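PDB 1RIF: DNA helicase uvsW from Enterobacteria phage T4, which couples ATP hydrolysis to unwinding duplex DNA in the 3'-5' direction and drives branch migration during recombination-dependent repair and the reorganization of stalled replication forks in the phage. Local coordinates for residues His115-Asp120 against Thr137-Ser142; Val122-Gly125 against Arg130-Leu133; Leu143-Leu148 against Met230-His235; Glu154-Lys159 against Cys252-Gly257. The protein carries 1 engineered substitution. All coordinates share one frame; numbering follows the deposited sequence.

Contact 1 (His115-Asp120 against Thr137-Ser142). Engineered in segment 137-142: Arg-141 (natural residue Lys).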
loop_
_atom_site.group_PDB
_atom_site.type_symbol
_atom_site.label_atom_id
_atom_site.label_comp_id
_atom_site.label_asym_id
_atom_site.label_seq_id
_atom_site.Cartn_x
_atom_site.Cartn_y
_atom_site.Cartn_z
ATOM N N HIS A 115 18.776 5.156 -11.027
ATOM C CA HIS A 115 19.901 5.019 -10.110
ATOM C C HIS A 115 19.876 3.646 -9.433
ATOM O O HIS A 115 18.842 2.975 -9.391
ATOM C CB HIS A 115 19.852 6.113 -9.041
ATOM C CG HIS A 115 19.934 7.503 -9.588
ATOM N ND1 HIS A 115 18.967 8.040 -10.414
ATOM C CD2 HIS A 115 20.865 8.472 -9.422
ATOM C CE1 HIS A 115 19.299 9.278 -10.732
ATOM N NE2 HIS A 115 20.447 9.564 -10.143
ATOM N N TRP A 116 21.026 3.237 -8.905
ATOM C CA TRP A 116 21.144 1.956 -8.230
ATOM C C TRP A 116 20.112 1.821 -7.113
ATOM O O TRP A 116 19.474 0.783 -6.983
ATOM C CB TRP A 116 22.551 1.789 -7.643
ATOM C CG TRP A 116 22.885 2.805 -6.574
ATOM C CD1 TRP A 116 23.304 4.096 -6.763
ATOM C CD2 TRP A 116 22.783 2.624 -5.155
ATOM N NE1 TRP A 116 23.470 4.724 -5.552
ATOM C CE2 TRP A 116 23.157 3.843 -4.549
ATOM C CE3 TRP A 116 22.410 1.548 -4.336
ATOM C CZ2 TRP A 116 23.169 4.016 -3.161
ATOM C CZ3 TRP A 116 22.419 1.723 -2.957
ATOM C CH2 TRP A 116 22.797 2.946 -2.383
ATOM N N TYR A 117 19.943 2.875 -6.315
ATOM C CA TYR A 117 19.000 2.829 -5.205
ATOM C C TYR A 117 17.556 2.739 -5.670
ATOM O O TYR A 117 16.713 2.178 -4.968
ATOM C CB TYR A 117 19.198 4.030 -4.265
ATOM C CG TYR A 117 19.095 5.388 -4.910
ATOM C CD1 TYR A 117 17.850 5.973 -5.174
ATOM C CD2 TYR A 117 20.245 6.091 -5.272
ATOM C CE1 TYR A 117 17.757 7.231 -5.786
ATOM C CE2 TYR A 117 20.162 7.341 -5.883
ATOM C CZ TYR A 117 18.918 7.902 -6.138
ATOM O OH TYR A 117 18.850 9.132 -6.754
ATOM N N GLN A 118 17.272 3.281 -6.853
ATOM C CA GLN A 118 15.925 3.220 -7.409
ATOM C C GLN A 118 15.668 1.782 -7.849
ATOM O O GLN A 118 14.581 1.239 -7.632
ATOM C CB GLN A 118 15.794 4.165 -8.600
ATOM C CG GLN A 118 15.933 5.640 -8.240
ATOM C CD GLN A 118 15.779 6.543 -9.448
ATOM O OE1 GLN A 118 16.465 6.367 -10.451
ATOM N NE2 GLN A 118 14.876 7.514 -9.357
ATOM N N LYS A 119 16.681 1.177 -8.469
ATOM C CA LYS A 119 16.610 -0.211 -8.921
ATOM C C LYS A 119 16.425 -1.136 -7.713
ATOM O O LYS A 119 15.628 -2.070 -7.753
ATOM C CB LYS A 119 17.894 -0.600 -9.661
ATOM C CG LYS A 119 18.111 0.111 -10.983
ATOM C CD LYS A 119 19.375 -0.397 -11.665
ATOM C CE LYS A 119 19.581 0.257 -13.023
ATOM N NZ LYS A 119 20.822 -0.233 -13.698
ATOM N N ASP A 120 17.175 -0.872 -6.646
ATOM C CA ASP A 120 17.078 -1.666 -5.428
ATOM C C ASP A 120 15.679 -1.558 -4.812
ATOM O O ASP A 120 15.066 -2.568 -4.461
ATOM C CB ASP A 120 18.125 -1.205 -4.402
ATOM C CG ASP A 120 19.539 -1.674 -4.742
ATOM O OD1 ASP A 120 19.696 -2.496 -5.676
ATOM O OD2 ASP A 120 20.494 -1.224 -4.066
ATOM N N THR A 137 12.753 12.560 -0.591
ATOM C CA THR A 137 12.006 13.180 -1.680
ATOM C C THR A 137 12.863 13.393 -2.934
ATOM O O THR A 137 12.343 13.612 -4.031
ATOM C CB THR A 137 11.399 14.530 -1.219
ATOM O OG1 THR A 137 10.932 14.401 0.133
ATOM C CG2 THR A 137 10.213 14.920 -2.107
ATOM N N SER A 138 14.177 13.311 -2.773
ATOM C CA SER A 138 15.084 13.497 -3.902
ATOM C C SER A 138 15.291 12.209 -4.701
ATOM O O SER A 138 15.674 12.255 -5.871
ATOM C CB SER A 138 16.439 14.030 -3.416
ATOM O OG SER A 138 17.065 13.126 -2.516
ATOM N N ALA A 139 15.028 11.063 -4.075
ATOM C CA ALA A 139 15.193 9.764 -4.734
ATOM C C ALA A 139 14.359 9.620 -6.014
ATOM O O ALA A 139 14.108 8.497 -6.466
ATOM C CB ALA A 139 14.851 8.632 -3.754
ATOM N N GLY A 140 13.943 10.753 -6.589
ATOM C CA GLY A 140 13.145 10.743 -7.809
ATOM C C GLY A 140 12.176 9.583 -7.766
ATOM O O GLY A 140 12.267 8.648 -8.570
ATOM N N ARG A 141 11.247 9.649 -6.818
ATOM C CA ARG A 141 10.270 8.594 -6.607
ATOM C C ARG A 141 9.315 8.338 -7.739
ATOM O O ARG A 141 8.727 7.274 -7.785
ATOM C CB ARG A 141 9.442 8.870 -5.361
ATOM C CG ARG A 141 10.227 9.022 -4.084
ATOM C CD ARG A 141 9.259 9.415 -3.022
ATOM N NE ARG A 141 9.902 9.895 -1.816
ATOM C CZ ARG A 141 9.264 10.598 -0.893
ATOM N NH1 ARG A 141 7.977 10.891 -1.066
ATOM N NH2 ARG A 141 9.903 11.001 0.199
ATOM N N SER A 142 9.134 9.301 -8.637
ATOM C CA SER A 142 8.199 9.105 -9.744
ATOM C C SER A 142 8.665 7.984 -10.655
ATOM O O SER A 142 7.842 7.255 -11.203
ATOM C CB SER A 142 8.024 10.390 -10.556
ATOM O OG SER A 142 9.236 10.794 -11.170
#

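Contact 2 (Val122-Gly125 against Arg130-Leu133)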
loop_
_atom_site.group_PDB
_atom_site.type_symbol
_atom_site.label_atom_id
_atom_site.label_comp_id
_atom_site.label_asym_id
_atom_site.label_seq_id
_atom_site.Cartn_x
_atom_site.Cartn_y
_atom_site.Cartn_z
ATOM N N VAL A 122 12.799 -0.712 -6.204
ATOM C CA VAL A 122 11.817 -1.373 -7.061
ATOM C C VAL A 122 11.899 -2.890 -6.903
ATOM O O VAL A 122 10.877 -3.563 -6.771
ATOM C CB VAL A 122 12.034 -1.009 -8.554
ATOM C CG1 VAL A 122 11.183 -1.908 -9.439
ATOM C CG2 VAL A 122 11.671 0.449 -8.794
ATOM N N PHE A 123 13.118 -3.424 -6.912
ATOM C CA PHE A 123 13.313 -4.860 -6.762
ATOM C C PHE A 123 12.793 -5.346 -5.403
ATOM O O PHE A 123 12.101 -6.363 -5.325
ATOM C CB PHE A 123 14.793 -5.216 -6.906
ATOM C CG PHE A 123 15.068 -6.690 -6.782
ATOM C CD1 PHE A 123 14.677 -7.569 -7.790
ATOM C CD2 PHE A 123 15.684 -7.202 -5.642
ATOM C CE1 PHE A 123 14.889 -8.929 -7.667
ATOM C CE2 PHE A 123 15.903 -8.567 -5.506
ATOM C CZ PHE A 123 15.505 -9.433 -6.520
ATOM N N GLU A 124 13.136 -4.618 -4.342
ATOM C CA GLU A 124 12.700 -4.949 -2.982
ATOM C C GLU A 124 11.177 -4.998 -2.886
ATOM O O GLU A 124 10.608 -5.898 -2.253
ATOM C CB GLU A 124 13.200 -3.892 -1.990
ATOM C CG GLU A 124 14.304 -4.349 -1.063
ATOM C CD GLU A 124 13.832 -5.340 -0.012
ATOM O OE1 GLU A 124 12.946 -4.994 0.800
ATOM O OE2 GLU A 124 14.361 -6.470 -0.000
ATOM N N GLY A 125 10.533 -4.012 -3.508
ATOM C CA GLY A 125 9.084 -3.917 -3.477
ATOM C C GLY A 125 8.383 -5.024 -4.223
ATOM O O GLY A 125 7.458 -5.650 -3.697
ATOM N N ARG A 130 4.671 -5.965 -0.851
ATOM C CA ARG A 130 4.212 -4.758 -0.171
ATOM C C ARG A 130 5.215 -4.237 0.847
ATOM O O ARG A 130 5.626 -4.968 1.746
ATOM C CB ARG A 130 2.851 -5.029 0.496
ATOM C CG ARG A 130 2.866 -6.131 1.556
ATOM C CD ARG A 130 1.470 -6.704 1.810
ATOM N NE ARG A 130 0.972 -7.469 0.667
ATOM C CZ ARG A 130 1.436 -8.662 0.288
ATOM N NH1 ARG A 130 2.417 -9.256 0.962
ATOM N NH2 ARG A 130 0.922 -9.262 -0.784
ATOM N N ARG A 131 5.604 -2.970 0.692
ATOM C CA ARG A 131 6.568 -2.325 1.581
ATOM C C ARG A 131 6.338 -0.827 1.714
ATOM O O ARG A 131 5.649 -0.205 0.901
ATOM C CB ARG A 131 8.003 -2.476 1.054
ATOM C CG ARG A 131 8.492 -3.874 0.829
ATOM C CD ARG A 131 9.358 -4.356 1.973
ATOM N NE ARG A 131 8.868 -5.635 2.482
ATOM C CZ ARG A 131 9.645 -6.615 2.926
ATOM N NH1 ARG A 131 10.966 -6.469 2.919
ATOM N NH2 ARG A 131 9.099 -7.739 3.376
ATOM N N ILE A 132 6.929 -0.257 2.759
ATOM C CA ILE A 132 6.902 1.180 2.951
ATOM C C ILE A 132 8.320 1.468 2.488
ATOM O O ILE A 132 9.281 1.078 3.146
ATOM C CB ILE A 132 6.786 1.619 4.415
ATOM C CG1 ILE A 132 5.352 1.447 4.920
ATOM C CG2 ILE A 132 7.194 3.072 4.535
ATOM C CD1 ILE A 132 5.194 1.825 6.378
ATOM N N LEU A 133 8.442 2.106 1.331
ATOM C CA LEU A 133 9.739 2.424 0.780
ATOM C C LEU A 133 10.170 3.741 1.399
ATOM O O LEU A 133 9.637 4.803 1.074
ATOM C CB LEU A 133 9.641 2.531 -0.741
ATOM C CG LEU A 133 9.073 1.284 -1.421
ATOM C CD1 LEU A 133 8.933 1.547 -2.908
ATOM C CD2 LEU A 133 9.978 0.082 -1.155
#

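Contact 3 (Leu143-Leu148 against Met230-His235). With AU (gold ion), chain D.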
loop_
_atom_site.group_PDB
_atom_site.type_symbol
_atom_site.label_atom_id
_atom_site.label_comp_id
_atom_site.label_asym_id
_atom_site.label_seq_id
_atom_site.Cartn_x
_atom_site.Cartn_y
_atom_site.Cartn_z
ATOM N N LEU A 143 9.984 7.846 -10.808
ATOM C CA LEU A 143 10.547 6.794 -11.653
ATOM C C LEU A 143 10.396 5.446 -10.958
ATOM O O LEU A 143 10.173 4.428 -11.615
ATOM C CB LEU A 143 12.028 7.060 -11.953
ATOM C CG LEU A 143 12.729 6.055 -12.890
ATOM C CD1 LEU A 143 11.983 5.954 -14.224
ATOM C CD2 LEU A 143 14.163 6.493 -13.125
ATOM N N ILE A 144 10.524 5.440 -9.631
ATOM C CA ILE A 144 10.371 4.207 -8.862
ATOM C C ILE A 144 8.934 3.743 -9.021
ATOM O O ILE A 144 8.672 2.571 -9.263
ATOM C CB ILE A 144 10.672 4.431 -7.360
ATOM C CG1 ILE A 144 12.169 4.705 -7.172
ATOM C CG2 ILE A 144 10.221 3.214 -6.558
ATOM C CD1 ILE A 144 12.615 4.846 -5.719
ATOM N N GLN A 145 8.003 4.681 -8.892
ATOM C CA GLN A 145 6.586 4.384 -9.040
ATOM C C GLN A 145 6.250 3.953 -10.476
ATOM O O GLN A 145 5.459 3.032 -10.688
ATOM C CB GLN A 145 5.765 5.608 -8.621
ATOM C CG GLN A 145 5.712 5.789 -7.110
ATOM C CD GLN A 145 5.095 7.108 -6.688
ATOM O OE1 GLN A 145 5.728 8.155 -6.794
ATOM N NE2 GLN A 145 3.855 7.067 -6.217
ATOM N N ALA A 146 6.859 4.614 -11.458
ATOM C CA ALA A 146 6.637 4.277 -12.871
ATOM C C ALA A 146 7.132 2.865 -13.175
ATOM O O ALA A 146 6.470 2.110 -13.881
ATOM C CB ALA A 146 7.356 5.277 -13.777
ATOM N N LEU A 147 8.296 2.507 -12.642
ATOM C CA LEU A 147 8.850 1.175 -12.880
ATOM C C LEU A 147 7.988 0.090 -12.238
ATOM O O LEU A 147 7.758 -0.965 -12.828
ATOM C CB LEU A 147 10.291 1.105 -12.363
ATOM C CG LEU A 147 11.245 1.922 -13.236
ATOM C CD1 LEU A 147 12.654 1.905 -12.672
ATOM C CD2 LEU A 147 11.226 1.328 -14.633
ATOM N N LEU A 148 7.512 0.360 -11.028
ATOM C CA LEU A 148 6.650 -0.566 -10.311
ATOM C C LEU A 148 5.344 -0.788 -11.091
ATOM O O LEU A 148 4.896 -1.924 -11.233
ATOM C CB LEU A 148 6.348 -0.010 -8.914
ATOM C CG LEU A 148 7.476 -0.149 -7.896
ATOM C CD1 LEU A 148 7.181 0.760 -6.720
ATOM C CD2 LEU A 148 7.608 -1.598 -7.452
ATOM N N MET A 230 -0.237 2.479 -4.907
ATOM C CA MET A 230 0.883 3.236 -4.374
ATOM C C MET A 230 0.399 4.569 -3.809
ATOM O O MET A 230 -0.512 5.203 -4.360
ATOM C CB MET A 230 1.900 3.544 -5.477
ATOM C CG MET A 230 2.564 2.357 -6.123
ATOM S SD MET A 230 3.344 2.897 -7.658
ATOM C CE MET A 230 2.551 1.844 -8.842
ATOM N N ASN A 231 1.024 4.996 -2.717
ATOM C CA ASN A 231 0.700 6.274 -2.100
ATOM C C ASN A 231 2.011 7.013 -1.825
ATOM O O ASN A 231 2.770 6.641 -0.927
ATOM C CB ASN A 231 -0.088 6.066 -0.800
ATOM C CG ASN A 231 -0.421 7.385 -0.091
ATOM O OD1 ASN A 231 -0.504 8.449 -0.716
ATOM N ND2 ASN A 231 -0.634 7.309 1.211
ATOM N N ASP A 232 2.287 8.036 -2.629
ATOM C CA ASP A 232 3.491 8.834 -2.460
ATOM C C ASP A 232 3.214 9.809 -1.313
ATOM O O ASP A 232 2.210 10.507 -1.333
ATOM C CB ASP A 232 3.808 9.586 -3.761
ATOM C CG ASP A 232 5.172 10.257 -3.735
ATOM O OD1 ASP A 232 6.173 9.591 -3.401
ATOM O OD2 ASP A 232 5.249 11.459 -4.053
ATOM N N GLU A 233 4.111 9.838 -0.327
ATOM C CA GLU A 233 3.984 10.677 0.872
ATOM C C GLU A 233 2.913 10.041 1.748
ATOM O O GLU A 233 2.007 10.709 2.229
ATOM C CB GLU A 233 3.564 12.108 0.521
ATOM C CG GLU A 233 4.554 12.865 -0.310
ATOM C CD GLU A 233 5.856 13.109 0.420
ATOM O OE1 GLU A 233 6.508 12.131 0.838
ATOM O OE2 GLU A 233 6.233 14.289 0.577
ATOM N N CYS A 234 3.023 8.739 1.951
ATOM C CA CYS A 234 2.034 8.021 2.744
ATOM C C CYS A 234 1.951 8.482 4.192
ATOM O O CYS A 234 1.001 8.144 4.892
ATOM C CB CYS A 234 2.290 6.505 2.677
ATOM S SG CYS A 234 4.018 5.953 2.879
ATOM N N HIS A 235 2.932 9.264 4.636
ATOM C CA HIS A 235 2.931 9.754 6.010
ATOM C C HIS A 235 1.877 10.852 6.183
ATOM O O HIS A 235 1.521 11.222 7.303
ATOM C CB HIS A 235 4.342 10.248 6.416
ATOM C CG HIS A 235 4.863 11.374 5.580
ATOM N ND1 HIS A 235 4.770 12.694 5.965
ATOM C CD2 HIS A 235 5.471 11.380 4.372
ATOM C CE1 HIS A 235 5.297 13.465 5.030
ATOM N NE2 HIS A 235 5.729 12.691 4.053
HETATM AU AU AU D . 4.196 6.141 5.390
#

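Contact 4 (Glu154-Lys159 against Cys252-Gly257)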
loop_
_atom_site.group_PDB
_atom_site.type_symbol
_atom_site.label_atom_id
_atom_site.label_comp_id
_atom_site.label_asym_id
_atom_site.label_seq_id
_atom_site.Cartn_x
_atom_site.Cartn_y
_atom_site.Cartn_z
ATOM N N GLU A 154 2.819 -5.158 -17.281
ATOM C CA GLU A 154 3.265 -6.233 -18.157
ATOM C C GLU A 154 2.976 -7.650 -17.666
ATOM O O GLU A 154 2.833 -8.571 -18.471
ATOM C CB GLU A 154 4.767 -6.107 -18.405
ATOM C CG GLU A 154 5.199 -4.783 -18.976
ATOM C CD GLU A 154 6.652 -4.801 -19.410
ATOM O OE1 GLU A 154 7.369 -5.757 -19.039
ATOM O OE2 GLU A 154 7.074 -3.856 -20.111
ATOM N N ASN A 155 2.880 -7.828 -16.357
ATOM C CA ASN A 155 2.672 -9.153 -15.791
ATOM C C ASN A 155 1.296 -9.522 -15.227
ATOM O O ASN A 155 1.053 -10.693 -14.928
ATOM C CB ASN A 155 3.738 -9.392 -14.720
ATOM C CG ASN A 155 5.131 -9.473 -15.306
ATOM O OD1 ASN A 155 5.508 -10.491 -15.888
ATOM N ND2 ASN A 155 5.895 -8.395 -15.181
ATOM N N TYR A 156 0.406 -8.543 -15.072
ATOM C CA TYR A 156 -0.927 -8.803 -14.532
ATOM C C TYR A 156 -2.019 -8.023 -15.246
ATOM O O TYR A 156 -1.755 -7.001 -15.869
ATOM C CB TYR A 156 -0.975 -8.480 -13.039
ATOM C CG TYR A 156 -0.002 -9.287 -12.214
ATOM C CD1 TYR A 156 1.347 -8.936 -12.152
ATOM C CD2 TYR A 156 -0.426 -10.403 -11.497
ATOM C CE1 TYR A 156 2.243 -9.669 -11.400
ATOM C CE2 TYR A 156 0.470 -11.145 -10.740
ATOM C CZ TYR A 156 1.800 -10.771 -10.697
ATOM O OH TYR A 156 2.695 -11.498 -9.952
ATOM N N GLU A 157 -3.253 -8.504 -15.129
ATOM C CA GLU A 157 -4.384 -7.869 -15.785
ATOM C C GLU A 157 -5.153 -6.789 -15.034
ATOM O O GLU A 157 -5.931 -6.054 -15.643
ATOM C CB GLU A 157 -5.385 -8.923 -16.221
ATOM C CG GLU A 157 -4.975 -9.732 -17.417
ATOM C CD GLU A 157 -6.156 -10.473 -17.979
ATOM O OE1 GLU A 157 -6.874 -11.116 -17.178
ATOM O OE2 GLU A 157 -6.375 -10.410 -19.206
ATOM N N GLY A 158 -4.977 -6.681 -13.727
ATOM C CA GLY A 158 -5.721 -5.644 -13.023
ATOM C C GLY A 158 -5.331 -4.209 -13.364
ATOM O O GLY A 158 -4.738 -3.928 -14.411
ATOM N N LYS A 159 -5.678 -3.287 -12.474
ATOM C CA LYS A 159 -5.344 -1.883 -12.655
ATOM C C LYS A 159 -4.402 -1.440 -11.551
ATOM O O LYS A 159 -4.193 -2.162 -10.569
ATOM C CB LYS A 159 -6.598 -1.017 -12.622
ATOM C CG LYS A 159 -7.420 -1.073 -13.890
ATOM C CD LYS A 159 -8.551 -0.076 -13.812
ATOM C CE LYS A 159 -9.334 -0.015 -15.107
ATOM N NZ LYS A 159 -10.461 0.948 -14.968
ATOM N N CYS A 252 -5.696 -6.334 -4.181
ATOM C CA CYS A 252 -4.461 -5.555 -4.278
ATOM C C CYS A 252 -3.219 -6.249 -3.734
ATOM O O CYS A 252 -2.754 -5.970 -2.629
ATOM C CB CYS A 252 -4.638 -4.205 -3.583
ATOM S SG CYS A 252 -3.639 -2.897 -4.317
ATOM N N MET A 253 -2.671 -7.128 -4.566
ATOM C CA MET A 253 -1.498 -7.918 -4.259
ATOM C C MET A 253 -0.275 -7.044 -3.966
ATOM O O MET A 253 0.526 -7.361 -3.083
ATOM C CB MET A 253 -1.230 -8.843 -5.446
ATOM C CG MET A 253 -0.311 -10.011 -5.177
ATOM S SD MET A 253 0.225 -10.751 -6.745
ATOM C CE MET A 253 -1.261 -10.491 -7.797
ATOM N N PHE A 254 -0.125 -5.954 -4.711
ATOM C CA PHE A 254 1.004 -5.053 -4.498
ATOM C C PHE A 254 0.520 -3.752 -3.877
ATOM O O PHE A 254 -0.468 -3.172 -4.315
ATOM C CB PHE A 254 1.729 -4.718 -5.813
ATOM C CG PHE A 254 2.364 -5.903 -6.489
ATOM C CD1 PHE A 254 1.640 -6.682 -7.391
ATOM C CD2 PHE A 254 3.686 -6.245 -6.215
ATOM C CE1 PHE A 254 2.220 -7.781 -8.012
ATOM C CE2 PHE A 254 4.279 -7.343 -6.830
ATOM C CZ PHE A 254 3.541 -8.115 -7.734
ATOM N N LYS A 255 1.221 -3.304 -2.846
ATOM C CA LYS A 255 0.884 -2.064 -2.177
ATOM C C LYS A 255 2.166 -1.431 -1.705
ATOM O O LYS A 255 2.981 -2.086 -1.063
ATOM C CB LYS A 255 -0.069 -2.310 -1.003
ATOM C CG LYS A 255 -1.494 -2.594 -1.458
ATOM C CD LYS A 255 -2.514 -2.417 -0.342
ATOM C CE LYS A 255 -2.431 -3.527 0.676
ATOM N NZ LYS A 255 -3.424 -3.315 1.750
ATOM N N PHE A 256 2.349 -0.159 -2.045
ATOM C CA PHE A 256 3.551 0.570 -1.666
ATOM C C PHE A 256 3.288 1.965 -1.123
ATOM O O PHE A 256 2.462 2.712 -1.643
ATOM C CB PHE A 256 4.508 0.685 -2.859
ATOM C CG PHE A 256 4.851 -0.640 -3.486
ATOM C CD1 PHE A 256 4.396 -0.960 -4.760
ATOM C CD2 PHE A 256 5.600 -1.579 -2.790
ATOM C CE1 PHE A 256 4.684 -2.204 -5.328
ATOM C CE2 PHE A 256 5.891 -2.815 -3.346
ATOM C CZ PHE A 256 5.431 -3.129 -4.617
ATOM N N GLY A 257 3.999 2.294 -0.054
ATOM C CA GLY A 257 3.908 3.616 0.529
ATOM C C GLY A 257 5.304 4.185 0.341
ATOM O O GLY A 257 6.282 3.474 0.545
#

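Contact 1 (His115-Asp120 against Thr137-Ser142)
The first turn of helix 116-128 faces the loop that runs into helix 141-155, and Gln-118 and Ala-139 come nearest, their CA atoms 7.1 Å apart. Polar and apolar halves of the contact are supplied by neighbouring residues of the helix. With CG anti to the carbonyl carbon (chi1 -65°) and the chain extended beyond it, Gln-118 carries its amide to the loop. NE2 gives a hydrogen bond to Ala-139 O at 3.1 Å, approaching from above the carbonyl plane, and a weak, bent one to Gly-140 O at 3.0 Å. Gly-140 has no CB to stand in the way of this amide. The other end of the amide is gripped too: OE1 accepts from His-115 N at 2.7 Å, in the carbonyl plane and on a lone pair, and from His-115 ND1 at 3.0 Å, well above that plane. His-115 is the N-cap residue, and its two bonds fix the rotation of the amide so that NE2 is turned to the loop. Beside it, Tyr-117 brings CE1 to 3.8 Å from Ala-139 CB, while its hydroxyl lies above one face of the His-115 ring, toward its rim. The engineered Arg-141, a lysine in the natural protein, takes no part in the grip on the helix; its NH1 forms salt bridges with Asp-232 and Glu-233. Residues 137-142 belong to the predicted ATP site, the P-loop of a RecA-like helicase domain; a glutamine held against it is consistent with the Q motif of superfamily 2 helicases.

Contact 2 (Val122-Gly125 against Arg130-Leu133)
A salt bridge between Glu-124 on helix 116-128 and Arg-131 on strand 130-133 is the polar link of this contact, with OE1 of Glu-124 3.3 Å from NH1 of Arg-131. This chain is the N-terminal part of the helicase, whose activity belongs to the full protein; the two elements follow one another in its RecA-like ATP-binding domain, the helix lying against the parallel sheet that its chain then enters. The ion pair is an angled one rather than a flat, two-pronged clasp. OE1 uses its syn lone pair, yet the carboxylate and guanidinium planes are 47° apart and the oxygen sits 27° out of the guanidinium plane. Both side chains are folded to meet: Glu-124 turns at chi2, and Arg-131 bends at chi2 and chi3, away from staggered values, which carries its guanidinium out from the strand toward Glu-124. NE makes a weak, long bond of 3.4 Å to Arg-130 O. NH2 has a long, weak ion pair with Glu-278 of the neighbouring strand 278-280, so two carboxylates probably share in balancing its charge. Phe-280 of that strand touches the side chains of Glu-124, Arg-131 and Leu-133. Further in, the contact turns apolar. The CA atoms of helix and strand come closest at Gly-125, 5.9 Å from Arg-131 CA. The aliphatic start of Arg-131 fills that approach, CG lying 4.3 Å from Gly-125 CA. Deeper still, the end of Leu-133 swings toward the helix and brings CD2 to 4.7 Å from the same Gly-125 CA.

Contact 3 (Leu143-Leu148 against Met230-His235)
Met-230 reaches from strand 226-232 to Gln-145 on helix 141-155, and its side chain can be followed atom by atom. CB starts near the end of the Gln-145 side chain, and CG carries the chain out from the sheet as the two side chains slide past each other in opposite directions. SD then settles beside the root of the glutamine, 3.8 Å from Gln-145 CB. A bend at chi3 (-122°) turns the methyl along the helix, where CE lies 3.6 Å from Gln-145 O and 4.2 Å from Leu-148 CB. Helix and strand run antiparallel at 174°, their axes 10.5 Å apart, as in the beta-alpha-beta layers of P-loop NTPases. Two residues on, the Gln-145 side chain crosses that of Asp-232 at about a right angle, its end against Asp-232 CB, with the two flat groups 37° apart. Asp-232 opens the predicted DEAH box; in the same motif Cys-234 binds a gold ion through SG at 2.5 Å. No hydrogen bond joins the segments: the contact is van der Waals packing, and the charge of Asp-232 is met instead by the engineered Arg-141 of the nucleotide loop.

Contact 4 (Glu154-Lys159 against Cys252-Gly257)
Tyr-156, the first residue to leave the helical conformation after helix 141-155, sets CG anti to its carbonyl carbon (chi1 -60°), and this swings its ring across to Met-253 and Phe-254. Met-253 takes the other course: CG stands anti to the backbone N (chi1 -163°), and a bend at chi3 brings the methyl obliquely to the CE2 margin of the tyrosine. CE thereby comes to 3.5 Å from Tyr-156 CE2, with SD 4.0 Å from the same carbon. The sulfur is 4.8 Å from the centroid of the Tyr-156 ring and stands obliquely to it, a Met-aromatic contact. Phe-254 approaches the same side of that ring but at its other margin, next to CE1. The two rings form an offset edge-to-face pair, the edge of Phe-254 turned toward the face of Tyr-156, with planes at 72° and centroids 5.7 Å apart; Phe-254 CE1 lies 3.9 Å from Tyr-156 CE1. In the RecA-like domain this cluster lies at the end of the parallel sheet remote from the P-loop, where strand 254-258 begins. The turn completes a beta-alpha-beta crossover from strand 130-133 through helix 141-155 to strand 159-163, with strands 254-258 and 226-232 lying between the two. No hydrogen bond links the segments; the interface is mainly sulfur, methyl and aromatic carbon, with the Tyr-156 hydroxyl at its margin. Tyr-152 meets the Tyr-156 ring with nearly parallel planes. Met-253 also touches Phe-10 of the N-terminal part.

Overall arrangement
Three of the contacts share helix 141-155: contact 1 holds the loop at its start, contact 3 packs its middle on the parallel sheet, and contact 4 lies just past its end, about 19 Å from contact 1 between centres. Contact 2 joins contact 1 through helix 116-128, while its strand 130-133 hydrogen-bonds to strand 254-258 of contact 4. Chemistry follows place. Contact 3, the buried one, relies on sulfur and aliphatic packing; contacts 1, 2 and 4 are partly buried, with amide-to-backbone bonds beside the nucleotide loop, an ion pair and aromatic packing respectively. The engineered Arg-141 bridges contact 1 and contact 3 through salt bridges to Asp-232 and Glu-233 of the predicted DEAH box.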